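Local coordinates for protein response regulator (Helicobacter pylori, PDB 2PLN) that is an orphan response regulator's receiver domain, part of a protein that probably binds promoter DNA and regulates transcription within a two-component-type system, at residues A[53-58]-A[78-83]; A[41-46]-A[126-131]; A[33-38]-A[45-50]; A[64-69]-A[74-79]. All coordinates share one frame; numbering follows the deposited sequence.

Interaction 1 (A[53-58]-A[78-83])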
loop_
_atom_site.group_PDB
_atom_site.type_symbol
_atom_site.label_atom_id
_atom_site.label_comp_id
_atom_site.label_asym_id
_atom_site.label_seq_id
_atom_site.Cartn_x
_atom_site.Cartn_y
_atom_site.Cartn_z
ATOM N N ASP A 53 -18.172 -15.275 9.275
ATOM C CA ASP A 53 -17.336 -16.462 9.209
ATOM C C ASP A 53 -15.841 -16.132 9.322
ATOM O O ASP A 53 -15.107 -16.730 10.133
ATOM C CB ASP A 53 -17.605 -17.195 7.894
ATOM C CG ASP A 53 -16.895 -18.534 7.810
ATOM O OD1 ASP A 53 -16.400 -18.868 6.711
ATOM O OD2 ASP A 53 -16.778 -19.319 8.782
ATOM N N GLY A 54 -15.392 -15.186 8.495
ATOM C CA GLY A 54 -14.001 -14.723 8.535
ATOM C C GLY A 54 -13.562 -14.215 9.893
ATOM O O GLY A 54 -12.491 -14.577 10.385
ATOM N N GLU A 55 -14.386 -13.386 10.526
ATOM C CA GLU A 55 -14.036 -12.865 11.823
ATOM C C GLU A 55 -13.854 -13.989 12.852
ATOM O O GLU A 55 -12.909 -13.972 13.636
ATOM C CB GLU A 55 -15.098 -11.900 12.292
ATOM C CG GLU A 55 -14.599 -10.981 13.364
ATOM C CD GLU A 55 -15.628 -9.959 13.797
ATOM O OE1 GLU A 55 -16.666 -9.758 13.119
ATOM O OE2 GLU A 55 -15.377 -9.360 14.841
ATOM N N TYR A 56 -14.765 -14.952 12.817
ATOM C CA TYR A 56 -14.690 -16.138 13.658
ATOM C C TYR A 56 -13.448 -16.965 13.362
ATOM O O TYR A 56 -12.738 -17.344 14.281
ATOM C CB TYR A 56 -15.955 -16.992 13.519
ATOM C CG TYR A 56 -15.799 -18.359 14.175
ATOM C CD1 TYR A 56 -15.992 -18.547 15.551
ATOM C CD2 TYR A 56 -15.424 -19.459 13.416
ATOM C CE1 TYR A 56 -15.828 -19.809 16.135
ATOM C CE2 TYR A 56 -15.254 -20.705 13.993
ATOM C CZ TYR A 56 -15.470 -20.879 15.338
ATOM O OH TYR A 56 -15.273 -22.150 15.862
ATOM N N LEU A 57 -13.194 -17.248 12.090
ATOM C CA LEU A 57 -11.961 -17.984 11.707
ATOM C C LEU A 57 -10.692 -17.396 12.323
ATOM O O LEU A 57 -9.811 -18.139 12.747
ATOM C CB LEU A 57 -11.825 -18.039 10.203
ATOM C CG LEU A 57 -12.831 -18.974 9.504
ATOM C CD1 LEU A 57 -12.636 -18.916 7.968
ATOM C CD2 LEU A 57 -12.679 -20.426 10.007
HETATM N N MSE A 58 -10.596 -16.069 12.348
HETATM C CA MSE A 58 -9.431 -15.399 12.935
HETATM C C MSE A 58 -9.210 -15.711 14.414
HETATM O O MSE A 58 -8.096 -15.621 14.910
HETATM C CB MSE A 58 -9.468 -13.896 12.643
HETATM C CG MSE A 58 -9.091 -13.640 11.212
HETATM SE SE MSE A 58 -9.178 -11.799 10.795
HETATM C CE MSE A 58 -10.936 -11.753 10.330
ATOM N N SER A 78 -11.479 -2.043 12.317
ATOM C CA SER A 78 -11.231 -1.602 13.677
ATOM C C SER A 78 -11.312 -2.753 14.707
ATOM O O SER A 78 -10.491 -2.824 15.597
ATOM C CB SER A 78 -12.200 -0.476 14.051
ATOM O OG SER A 78 -11.852 0.008 15.327
ATOM N N ARG A 79 -12.299 -3.641 14.576
ATOM C CA ARG A 79 -12.419 -4.776 15.527
ATOM C C ARG A 79 -11.193 -5.674 15.506
ATOM O O ARG A 79 -10.677 -6.078 16.570
ATOM C CB ARG A 79 -13.649 -5.631 15.254
ATOM C CG ARG A 79 -14.951 -5.020 15.645
ATOM C CD ARG A 79 -16.070 -6.031 15.712
ATOM N NE ARG A 79 -16.303 -6.749 14.454
ATOM C CZ ARG A 79 -16.964 -6.239 13.412
ATOM N NH1 ARG A 79 -17.457 -4.995 13.448
ATOM N NH2 ARG A 79 -17.125 -6.962 12.325
ATOM N N ILE A 80 -10.683 -5.947 14.302
ATOM C CA ILE A 80 -9.527 -6.847 14.117
ATOM C C ILE A 80 -8.234 -6.190 14.561
ATOM O O ILE A 80 -7.356 -6.843 15.168
ATOM C CB ILE A 80 -9.422 -7.299 12.606
ATOM C CG1 ILE A 80 -10.614 -8.167 12.228
ATOM C CG2 ILE A 80 -8.067 -8.016 12.336
ATOM C CD1 ILE A 80 -10.815 -9.364 13.104
ATOM N N LYS A 81 -8.095 -4.913 14.246
ATOM C CA LYS A 81 -6.922 -4.129 14.668
ATOM C C LYS A 81 -6.828 -4.053 16.192
ATOM O O LYS A 81 -5.724 -3.937 16.751
ATOM C CB LYS A 81 -6.954 -2.709 14.087
ATOM C CG LYS A 81 -6.633 -2.583 12.572
ATOM C CD LYS A 81 -5.539 -3.526 12.101
ATOM C CE LYS A 81 -4.106 -3.047 12.308
ATOM N NZ LYS A 81 -3.212 -3.560 11.164
ATOM N N GLU A 82 -7.979 -4.094 16.855
ATOM C CA GLU A 82 -7.965 -4.072 18.309
ATOM C C GLU A 82 -7.705 -5.458 18.892
ATOM O O GLU A 82 -6.875 -5.612 19.797
ATOM C CB GLU A 82 -9.185 -3.349 18.927
ATOM C CG GLU A 82 -10.563 -3.962 18.734
ATOM C CD GLU A 82 -11.610 -3.531 19.790
ATOM O OE1 GLU A 82 -11.210 -3.064 20.897
ATOM O OE2 GLU A 82 -12.846 -3.683 19.518
ATOM N N LYS A 83 -8.354 -6.470 18.332
ATOM C CA LYS A 83 -8.229 -7.835 18.848
ATOM C C LYS A 83 -6.976 -8.603 18.403
ATOM O O LYS A 83 -6.394 -9.377 19.193
ATOM C CB LYS A 83 -9.473 -8.646 18.498
ATOM C CG LYS A 83 -9.583 -9.951 19.284
ATOM C CD LYS A 83 -10.918 -10.621 19.065
ATOM C CE LYS A 83 -11.090 -11.756 20.096
ATOM N NZ LYS A 83 -12.416 -12.345 19.922
#

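Interaction 2 (A[41-46]-A[126-131])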
loop_
_atom_site.group_PDB
_atom_site.type_symbol
_atom_site.label_atom_id
_atom_site.label_comp_id
_atom_site.label_asym_id
_atom_site.label_seq_id
_atom_site.Cartn_x
_atom_site.Cartn_y
_atom_site.Cartn_z
ATOM N N LYS A 41 3.398 -18.520 -4.574
ATOM C CA LYS A 41 4.483 -17.986 -3.737
ATOM C C LYS A 41 4.668 -18.701 -2.409
ATOM O O LYS A 41 5.406 -18.233 -1.537
ATOM C CB LYS A 41 4.254 -16.495 -3.483
ATOM C CG LYS A 41 4.464 -15.662 -4.734
ATOM C CD LYS A 41 5.898 -15.742 -5.298
ATOM C CE LYS A 41 5.908 -15.139 -6.695
ATOM N NZ LYS A 41 7.245 -14.865 -7.301
ATOM N N GLY A 42 4.004 -19.833 -2.238
ATOM C CA GLY A 42 4.180 -20.620 -1.019
ATOM C C GLY A 42 3.236 -20.275 0.121
ATOM O O GLY A 42 3.381 -20.816 1.224
ATOM N N PHE A 43 2.260 -19.398 -0.143
ATOM C CA PHE A 43 1.255 -19.032 0.878
ATOM C C PHE A 43 0.075 -19.994 0.952
ATOM O O PHE A 43 -0.396 -20.486 -0.076
ATOM C CB PHE A 43 0.678 -17.639 0.606
ATOM C CG PHE A 43 1.667 -16.532 0.732
ATOM C CD1 PHE A 43 1.983 -15.993 1.988
ATOM C CD2 PHE A 43 2.251 -15.992 -0.385
ATOM C CE1 PHE A 43 2.895 -14.941 2.099
ATOM C CE2 PHE A 43 3.181 -14.932 -0.278
ATOM C CZ PHE A 43 3.499 -14.411 0.966
HETATM N N MSE A 44 -0.427 -20.217 2.162
HETATM C CA MSE A 44 -1.684 -20.922 2.367
HETATM C C MSE A 44 -2.761 -19.854 2.341
HETATM O O MSE A 44 -2.504 -18.733 2.792
HETATM C CB MSE A 44 -1.740 -21.568 3.745
HETATM C CG MSE A 44 -3.129 -22.136 4.033
HETATM SE SE MSE A 44 -3.129 -23.927 3.300
HETATM C CE MSE A 44 -1.737 -24.312 4.634
ATOM N N ALA A 45 -3.952 -20.166 1.821
ATOM C CA ALA A 45 -5.051 -19.183 1.842
ATOM C C ALA A 45 -6.428 -19.839 2.033
ATOM O O ALA A 45 -6.701 -20.870 1.434
ATOM C CB ALA A 45 -5.046 -18.351 0.563
ATOM N N ASP A 46 -7.269 -19.238 2.875
ATOM C CA ASP A 46 -8.668 -19.654 3.025
ATOM C C ASP A 46 -9.558 -18.592 2.453
ATOM O O ASP A 46 -9.413 -17.422 2.815
ATOM C CB ASP A 46 -9.044 -19.816 4.498
ATOM C CG ASP A 46 -8.258 -20.909 5.184
ATOM O OD1 ASP A 46 -7.970 -21.909 4.522
ATOM O OD2 ASP A 46 -7.864 -20.833 6.372
ATOM N N ARG A 126 1.821 -7.338 -4.114
ATOM C CA ARG A 126 1.449 -6.356 -3.073
ATOM C C ARG A 126 1.283 -7.074 -1.720
ATOM O O ARG A 126 1.769 -6.595 -0.710
ATOM C CB ARG A 126 0.141 -5.662 -3.442
ATOM C CG ARG A 126 -0.442 -4.652 -2.385
ATOM C CD ARG A 126 -1.643 -3.894 -2.906
ATOM N NE ARG A 126 -1.276 -3.097 -4.078
ATOM C CZ ARG A 126 -0.826 -1.834 -4.031
ATOM N NH1 ARG A 126 -0.752 -1.199 -2.855
ATOM N NH2 ARG A 126 -0.455 -1.207 -5.170
ATOM N N ILE A 127 0.571 -8.207 -1.726
ATOM C CA ILE A 127 0.366 -8.986 -0.492
ATOM C C ILE A 127 1.700 -9.439 0.061
ATOM O O ILE A 127 1.946 -9.302 1.259
ATOM C CB ILE A 127 -0.596 -10.163 -0.736
ATOM C CG1 ILE A 127 -1.980 -9.608 -1.049
ATOM C CG2 ILE A 127 -0.669 -11.097 0.491
ATOM C CD1 ILE A 127 -2.984 -10.662 -1.549
ATOM N N GLU A 128 2.560 -9.951 -0.822
ATOM C CA GLU A 128 3.934 -10.280 -0.453
ATOM C C GLU A 128 4.647 -9.139 0.257
ATOM O O GLU A 128 5.250 -9.346 1.311
ATOM C CB GLU A 128 4.753 -10.605 -1.693
ATOM C CG GLU A 128 4.783 -12.051 -2.049
ATOM C CD GLU A 128 5.797 -12.289 -3.146
ATOM O OE1 GLU A 128 6.450 -13.314 -3.085
ATOM O OE2 GLU A 128 5.968 -11.423 -4.037
ATOM N N ALA A 129 4.580 -7.944 -0.341
ATOM C CA ALA A 129 5.212 -6.748 0.224
ATOM C C ALA A 129 4.615 -6.380 1.585
ATOM O O ALA A 129 5.324 -5.957 2.486
ATOM C CB ALA A 129 5.093 -5.549 -0.739
ATOM N N ARG A 130 3.302 -6.540 1.725
ATOM C CA ARG A 130 2.657 -6.194 2.975
ATOM C C ARG A 130 3.017 -7.142 4.106
ATOM O O ARG A 130 2.790 -6.830 5.281
ATOM C CB ARG A 130 1.163 -6.163 2.778
ATOM C CG ARG A 130 0.728 -5.001 1.924
ATOM C CD ARG A 130 0.713 -3.617 2.632
ATOM N NE ARG A 130 0.669 -2.657 1.540
ATOM C CZ ARG A 130 1.723 -2.021 1.045
ATOM N NH1 ARG A 130 2.909 -2.132 1.642
ATOM N NH2 ARG A 130 1.569 -1.220 -0.014
ATOM N N LEU A 131 3.596 -8.284 3.759
ATOM C CA LEU A 131 4.022 -9.257 4.768
ATOM C C LEU A 131 5.529 -9.268 4.922
ATOM O O LEU A 131 6.077 -10.069 5.680
ATOM C CB LEU A 131 3.498 -10.650 4.418
ATOM C CG LEU A 131 2.020 -10.865 4.770
ATOM C CD1 LEU A 131 1.559 -12.180 4.250
ATOM C CD2 LEU A 131 1.830 -10.817 6.282
#

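Interaction 3 (A[33-38]-A[45-50])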
loop_
_atom_site.group_PDB
_atom_site.type_symbol
_atom_site.label_atom_id
_atom_site.label_comp_id
_atom_site.label_asym_id
_atom_site.label_seq_id
_atom_site.Cartn_x
_atom_site.Cartn_y
_atom_site.Cartn_z
ATOM N N GLU A 33 -9.097 -17.696 -7.777
ATOM C CA GLU A 33 -7.982 -17.185 -8.542
ATOM C C GLU A 33 -6.923 -16.551 -7.648
ATOM O O GLU A 33 -5.737 -16.763 -7.863
ATOM C CB GLU A 33 -8.478 -16.165 -9.559
ATOM C CG GLU A 33 -9.117 -16.795 -10.793
ATOM C CD GLU A 33 -10.006 -15.817 -11.558
ATOM O OE1 GLU A 33 -10.275 -14.708 -11.055
ATOM O OE2 GLU A 33 -10.475 -16.160 -12.667
ATOM N N ILE A 34 -7.359 -15.845 -6.603
ATOM C CA ILE A 34 -6.375 -15.217 -5.686
ATOM C C ILE A 34 -5.667 -16.288 -4.847
ATOM O O ILE A 34 -4.451 -16.265 -4.717
ATOM C CB ILE A 34 -7.044 -14.158 -4.776
ATOM C CG1 ILE A 34 -7.755 -13.077 -5.618
ATOM C CG2 ILE A 34 -6.005 -13.541 -3.820
ATOM C CD1 ILE A 34 -8.698 -12.251 -4.791
ATOM N N GLU A 35 -6.438 -17.226 -4.280
ATOM C CA GLU A 35 -5.840 -18.365 -3.556
ATOM C C GLU A 35 -4.772 -19.105 -4.391
ATOM O O GLU A 35 -3.650 -19.357 -3.905
ATOM C CB GLU A 35 -6.911 -19.339 -3.107
ATOM C CG GLU A 35 -6.312 -20.549 -2.416
ATOM C CD GLU A 35 -7.368 -21.465 -1.845
ATOM O OE1 GLU A 35 -7.008 -22.570 -1.390
ATOM O OE2 GLU A 35 -8.542 -21.078 -1.840
ATOM N N LYS A 36 -5.113 -19.456 -5.631
ATOM C CA LYS A 36 -4.145 -20.115 -6.535
ATOM C C LYS A 36 -2.893 -19.249 -6.755
ATOM O O LYS A 36 -1.769 -19.752 -6.735
ATOM C CB LYS A 36 -4.823 -20.463 -7.881
ATOM C CG LYS A 36 -3.962 -21.234 -8.896
ATOM C CD LYS A 36 -4.824 -21.736 -10.097
ATOM C CE LYS A 36 -4.140 -21.544 -11.454
ATOM N NZ LYS A 36 -5.034 -21.917 -12.620
ATOM N N GLY A 37 -3.091 -17.943 -6.967
ATOM C CA GLY A 37 -1.972 -17.004 -7.117
ATOM C C GLY A 37 -1.103 -16.976 -5.881
ATOM O O GLY A 37 0.139 -16.969 -5.954
ATOM N N LEU A 38 -1.743 -16.973 -4.716
ATOM C CA LEU A 38 -0.967 -16.953 -3.472
ATOM C C LEU A 38 -0.200 -18.247 -3.293
ATOM O O LEU A 38 0.937 -18.236 -2.829
ATOM C CB LEU A 38 -1.869 -16.696 -2.267
ATOM C CG LEU A 38 -2.474 -15.299 -2.225
ATOM C CD1 LEU A 38 -3.652 -15.342 -1.219
ATOM C CD2 LEU A 38 -1.388 -14.250 -1.907
ATOM N N ALA A 45 -3.952 -20.166 1.821
ATOM C CA ALA A 45 -5.051 -19.183 1.842
ATOM C C ALA A 45 -6.428 -19.839 2.033
ATOM O O ALA A 45 -6.701 -20.870 1.434
ATOM C CB ALA A 45 -5.046 -18.351 0.563
ATOM N N ASP A 46 -7.269 -19.238 2.875
ATOM C CA ASP A 46 -8.668 -19.654 3.025
ATOM C C ASP A 46 -9.558 -18.592 2.453
ATOM O O ASP A 46 -9.413 -17.422 2.815
ATOM C CB ASP A 46 -9.044 -19.816 4.498
ATOM C CG ASP A 46 -8.258 -20.909 5.184
ATOM O OD1 ASP A 46 -7.970 -21.909 4.522
ATOM O OD2 ASP A 46 -7.864 -20.833 6.372
ATOM N N VAL A 47 -10.507 -19.003 1.611
ATOM C CA VAL A 47 -11.510 -18.086 1.075
ATOM C C VAL A 47 -12.823 -18.297 1.814
ATOM O O VAL A 47 -13.256 -19.430 2.017
ATOM C CB VAL A 47 -11.755 -18.268 -0.449
ATOM C CG1 VAL A 47 -12.745 -17.238 -0.961
ATOM C CG2 VAL A 47 -10.447 -18.129 -1.227
ATOM N N THR A 48 -13.434 -17.199 2.237
ATOM C CA THR A 48 -14.803 -17.241 2.738
ATOM C C THR A 48 -15.632 -16.127 2.124
ATOM O O THR A 48 -15.131 -15.048 1.856
ATOM C CB THR A 48 -14.854 -17.251 4.298
ATOM O OG1 THR A 48 -16.226 -17.293 4.713
ATOM C CG2 THR A 48 -14.318 -15.935 4.910
ATOM N N GLU A 49 -16.901 -16.405 1.876
ATOM C CA GLU A 49 -17.827 -15.411 1.351
ATOM C C GLU A 49 -18.510 -14.613 2.462
ATOM O O GLU A 49 -19.286 -13.662 2.202
ATOM C CB GLU A 49 -18.895 -16.153 0.528
ATOM C CG GLU A 49 -19.431 -17.418 1.219
ATOM C CD GLU A 49 -18.392 -18.554 1.344
ATOM O OE1 GLU A 49 -17.820 -18.979 0.320
ATOM O OE2 GLU A 49 -18.136 -19.041 2.457
ATOM N N SER A 50 -18.256 -15.001 3.707
ATOM C CA SER A 50 -18.945 -14.404 4.839
ATOM C C SER A 50 -17.994 -13.656 5.764
ATOM O O SER A 50 -17.007 -14.209 6.260
ATOM C CB SER A 50 -19.729 -15.490 5.596
ATOM O OG SER A 50 -19.969 -15.117 6.950
HETATM O O HOH W 1 -10.359 -21.586 0.420
#

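Interaction 4 (A[64-69]-A[74-79])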
loop_
_atom_site.group_PDB
_atom_site.type_symbol
_atom_site.label_atom_id
_atom_site.label_comp_id
_atom_site.label_asym_id
_atom_site.label_seq_id
_atom_site.Cartn_x
_atom_site.Cartn_y
_atom_site.Cartn_z
ATOM N N ASP A 64 -1.779 -14.461 9.110
ATOM C CA ASP A 64 -0.779 -13.387 9.078
ATOM C C ASP A 64 -1.361 -12.148 8.411
ATOM O O ASP A 64 -0.907 -11.037 8.662
ATOM C CB ASP A 64 0.446 -13.887 8.315
ATOM C CG ASP A 64 1.052 -15.127 8.970
ATOM O OD1 ASP A 64 1.756 -14.967 9.995
ATOM O OD2 ASP A 64 0.863 -16.286 8.559
ATOM N N LEU A 65 -2.361 -12.357 7.546
ATOM C CA LEU A 65 -2.956 -11.266 6.736
ATOM C C LEU A 65 -4.397 -11.600 6.375
ATOM O O LEU A 65 -4.732 -12.777 6.148
ATOM C CB LEU A 65 -2.137 -11.088 5.452
ATOM C CG LEU A 65 -2.514 -9.881 4.565
ATOM C CD1 LEU A 65 -1.315 -9.282 3.839
ATOM C CD2 LEU A 65 -3.624 -10.268 3.550
ATOM N N VAL A 66 -5.262 -10.588 6.359
ATOM C CA VAL A 66 -6.655 -10.753 5.890
ATOM C C VAL A 66 -6.886 -9.685 4.853
ATOM O O VAL A 66 -6.479 -8.525 5.038
ATOM C CB VAL A 66 -7.749 -10.631 7.025
ATOM C CG1 VAL A 66 -7.627 -9.320 7.846
ATOM C CG2 VAL A 66 -9.181 -10.801 6.448
HETATM N N MSE A 67 -7.520 -10.084 3.751
HETATM C CA MSE A 67 -8.030 -9.123 2.796
HETATM C C MSE A 67 -9.543 -9.215 2.756
HETATM O O MSE A 67 -10.107 -10.301 2.592
HETATM C CB MSE A 67 -7.459 -9.345 1.394
HETATM C CG MSE A 67 -7.828 -8.178 0.481
HETATM SE SE MSE A 67 -6.811 -8.088 -1.151
HETATM C CE MSE A 67 -7.157 -9.863 -1.818
ATOM N N VAL A 68 -10.206 -8.082 2.928
ATOM C CA VAL A 68 -11.663 -8.082 3.064
ATOM C C VAL A 68 -12.283 -7.154 2.033
ATOM O O VAL A 68 -11.851 -6.009 1.878
ATOM C CB VAL A 68 -12.112 -7.724 4.514
ATOM C CG1 VAL A 68 -11.479 -6.403 5.035
ATOM C CG2 VAL A 68 -13.634 -7.662 4.637
ATOM N N SER A 69 -13.256 -7.691 1.306
ATOM C CA SER A 69 -14.171 -6.923 0.449
ATOM C C SER A 69 -15.531 -7.232 0.980
ATOM O O SER A 69 -15.981 -8.378 0.904
ATOM C CB SER A 69 -14.136 -7.404 -0.996
ATOM O OG SER A 69 -12.822 -7.542 -1.446
ATOM N N LEU A 74 -15.270 -1.590 7.157
ATOM C CA LEU A 74 -14.566 -0.628 8.011
ATOM C C LEU A 74 -14.696 -0.902 9.514
ATOM O O LEU A 74 -13.714 -0.796 10.249
ATOM C CB LEU A 74 -15.040 0.787 7.689
ATOM C CG LEU A 74 -14.629 1.434 6.351
ATOM C CD1 LEU A 74 -13.243 1.978 6.437
ATOM C CD2 LEU A 74 -14.761 0.536 5.103
ATOM N N SER A 75 -15.897 -1.246 9.983
ATOM C CA SER A 75 -16.041 -1.589 11.413
ATOM C C SER A 75 -15.233 -2.835 11.728
ATOM O O SER A 75 -14.607 -2.942 12.770
ATOM C CB SER A 75 -17.504 -1.763 11.824
ATOM O OG SER A 75 -18.109 -2.786 11.058
ATOM N N PHE A 76 -15.248 -3.786 10.796
ATOM C CA PHE A 76 -14.456 -5.011 10.923
ATOM C C PHE A 76 -12.964 -4.694 11.061
ATOM O O PHE A 76 -12.252 -5.322 11.858
ATOM C CB PHE A 76 -14.755 -5.872 9.705
ATOM C CG PHE A 76 -13.822 -7.025 9.497
ATOM C CD1 PHE A 76 -12.742 -6.919 8.609
ATOM C CD2 PHE A 76 -14.049 -8.241 10.141
ATOM C CE1 PHE A 76 -11.909 -7.983 8.376
ATOM C CE2 PHE A 76 -13.218 -9.316 9.911
ATOM C CZ PHE A 76 -12.136 -9.190 9.027
ATOM N N VAL A 77 -12.489 -3.709 10.281
ATOM C CA VAL A 77 -11.066 -3.344 10.309
ATOM C C VAL A 77 -10.697 -2.950 11.747
ATOM O O VAL A 77 -9.728 -3.446 12.308
ATOM C CB VAL A 77 -10.732 -2.233 9.295
ATOM C CG1 VAL A 77 -9.362 -1.650 9.536
ATOM C CG2 VAL A 77 -10.821 -2.788 7.851
ATOM N N SER A 78 -11.479 -2.043 12.317
ATOM C CA SER A 78 -11.231 -1.602 13.677
ATOM C C SER A 78 -11.312 -2.753 14.707
ATOM O O SER A 78 -10.491 -2.824 15.597
ATOM C CB SER A 78 -12.200 -0.476 14.051
ATOM O OG SER A 78 -11.852 0.008 15.327
ATOM N N ARG A 79 -12.299 -3.641 14.576
ATOM C CA ARG A 79 -12.419 -4.776 15.527
ATOM C C ARG A 79 -11.193 -5.674 15.506
ATOM O O ARG A 79 -10.677 -6.078 16.570
ATOM C CB ARG A 79 -13.649 -5.631 15.254
ATOM C CG ARG A 79 -14.951 -5.020 15.645
ATOM C CD ARG A 79 -16.070 -6.031 15.712
ATOM N NE ARG A 79 -16.303 -6.749 14.454
ATOM C CZ ARG A 79 -16.964 -6.239 13.412
ATOM N NH1 ARG A 79 -17.457 -4.995 13.448
ATOM N NH2 ARG A 79 -17.125 -6.962 12.325
#

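Interaction 1 (A[53-58]-A[78-83])
Glu55 and Arg79 reach each other by different torsions: Glu55 turns CG away from its own backbone N (chi1 -160°) and runs out straight, while Arg79 keeps CG beside its backbone N and bends at chi3 (-58°), which swings its guanidinium round to meet the carboxylate. The two side chains cross at roughly a right angle. Arg79 offers NE and NH2 along one side, each to a different carboxylate oxygen: NE donates to Glu55 OE2 at 2.8 Å in a fairly straight bond, and NH2 donates to Glu55 OE1 at 2.9 Å in a more bent one. The carboxylate carbon lies in the guanidinium plane at its edge, but the two planes are tilted 31° apart, and both oxygens are approached from above the carboxylate plane. Paired bonds restrict the rotation of both flat groups, a job that suits long, oppositely charged side chains at the partly exposed margin of a helix pair.

Beneath the salt bridge the contact turns apolar. Ile80 CD1 packs against the methyl CE of Met58, a selenomethionine here, at 3.7 Å, and lies as near to its SE; the flexible selenoether crosses the branched chain at about a right angle. The aliphatic CG of Glu55 also lies 4.1 Å from Ile80 CD1, so the glutamate takes part in both layers.

The short segments run almost parallel, their axes approaching to 11.7 Å, two helices on one face of the CheY-like fold. Phe76 packs beside Glu55 and Met58, while Met58 reaches Leu22 of strand 20-24 and Ile80 reaches Val89 of strand 88-93.

Interaction 2 (A[41-46]-A[126-131])
Phe43 meets Glu128 and Leu131 at the far end of its ring, and this is the close-packed part of the contact. Its CE2 is 3.7 Å from Glu128 CG, a methylene that lies at the ring edge, near the plane. Across the ring end Phe43 CE1 comes equally close, 3.7 Å, to Leu131 CD1, which approaches obliquely as the two side chains slide past each other in opposite directions. A large aromatic suits this place because it can span from the turn after helix 28-40 to the last turn of helix 120-130. Its CG stands beside the backbone N (chi1 -65°), turning the ring toward the helix.

The outer side is more open to solvent and less firmly bonded. Lys41, an exposed residue, bends at chi2 (-62°) and lays its methylenes across the end of Glu128, with CD 3.3 Å from Glu128 OE1. The ammonium does not close a salt bridge: Lys41 NZ stays 4.6 Å from Glu128 OE1, leaving a longer-range attraction between opposite charges. Glu128 thus has two characters, an apolar stem against the aromatic and a polar end toward the lysine, with its carboxylate turned steeply to the ring plane. Elsewhere on helix 120-130, Arg126 forms a salt bridge with Glu101 of the second subunit.

Between Lys41 and Phe43 in the chain, Gly42 adopts a positive phi as the C-prime residue of a Schellman motif that terminates helix 28-40. The contact joins this turn to the end of helix 120-130. Leu38 and Met19 also touch Phe43, and Leu131 packs on Leu65 of strand 65-68 and Val88 of strand 88-93.

Interaction 3 (A[33-38]-A[45-50])
Glu35 lies over the edge strand and meets both Ala45 and Val47 along its length. Its CB is 4.2 Å from Val47 CG2. With CG anti to the backbone N (chi1 177°) and an extended chain beyond, CG settles 3.9 Å from Ala45 CB, an apolar touch that the small alanine side chain permits where helix and strand come close. Next, Glu35 CD lies 3.4 Å from Ala45 O, and OE1 comes within 3.3 Å of the same oxygen. Both oxygens are acceptors, so no bond forms, and this proximity could slightly disfavour the charged carboxylate. The other oxygen, OE2, touches Val47 CG2 at 3.6 Å and accepts a hydrogen bond of 2.9 Å from a water. That same water accepts from Val47 N at 2.8 Å, linking the glutamate to the backbone of the strand. A long polar residue suits this partly exposed place, since its stem can pack while its end deals with water.

On the inner side, Leu38 CD1 reaches Ala45 CB at 3.8 Å, so the alanine methyl is shared by the stem of Glu35 and the leucine.

Helix and strand run antiparallel (174° between the short segments) within the beta-alpha-beta unit of strand 20-24, helix 28-40 and strand 44-48. The strand is outermost in its sheet, bonded to strand 20-24, while Leu38 and Ile34 pack inward against Val21 and Leu23, with helix 120-130 alongside.

Interaction 4 (A[64-69]-A[74-79])
The ring of Phe76 meets two valines of strand 65-68 in different ways. Val66 CG2 lies 4.2 Å from Phe76 CZ, at the ring edge and near its plane. Val68 comes in obliquely: its CG1 is 3.7 Å from Phe76 CE1, and CG2 and CB also lie near the same corner. Within the helix, Arg79 NH2 sits at another part of the ring edge, in plane, and the guanidinium of Arg79 has Phe76 CA 3.5 Å above one face, offset toward its rim.

Phe76 extends CG away from the backbone N (chi1 167°), which carries the ring from the helix across to the sheet. Val66 and Val68 alternate with Met67, whose CB points away from the helix. Beta-branched residues suit such a strand, and a flat ring can reach from the helix to pack on it. Leu51 and Met58 of helix 51-60 and Ile24 of strand 20-24 add further apolar surface around the phenylalanine.

The contact joins strand and helix of the beta-alpha-beta unit of strand 65-68, helix 73-83 and strand 88-93. All three touching residues are buried and no hydrogen bond crosses between the segments. Its hold therefore rests on dispersion and the exclusion of water, so this contact depends on shape fit and not on bond direction.

From the N terminus, interaction 3 closes first, folding helix 28-40 back on strand 44-48 across a short turn. Interaction 2 opens at that turn, sharing Ala45 and Asp46 with interaction 3, and closes only at 126-131. Within this long span interaction 1 opens on helix 51-60; interaction 4 opens later, on strand 65-68 and inside the span of interaction 1, and both end on helix 73-83, sharing Ser78 and Arg79. Interactions 3 and 4 pack helices 28-40 and 73-83 on strands 44-48 and 65-68, on opposite sides of the chain's centre; interaction 1 pairs helices 51-60 and 73-83, and interaction 2 joins the end of helix 120-130 to the turn leading into strand 44-48.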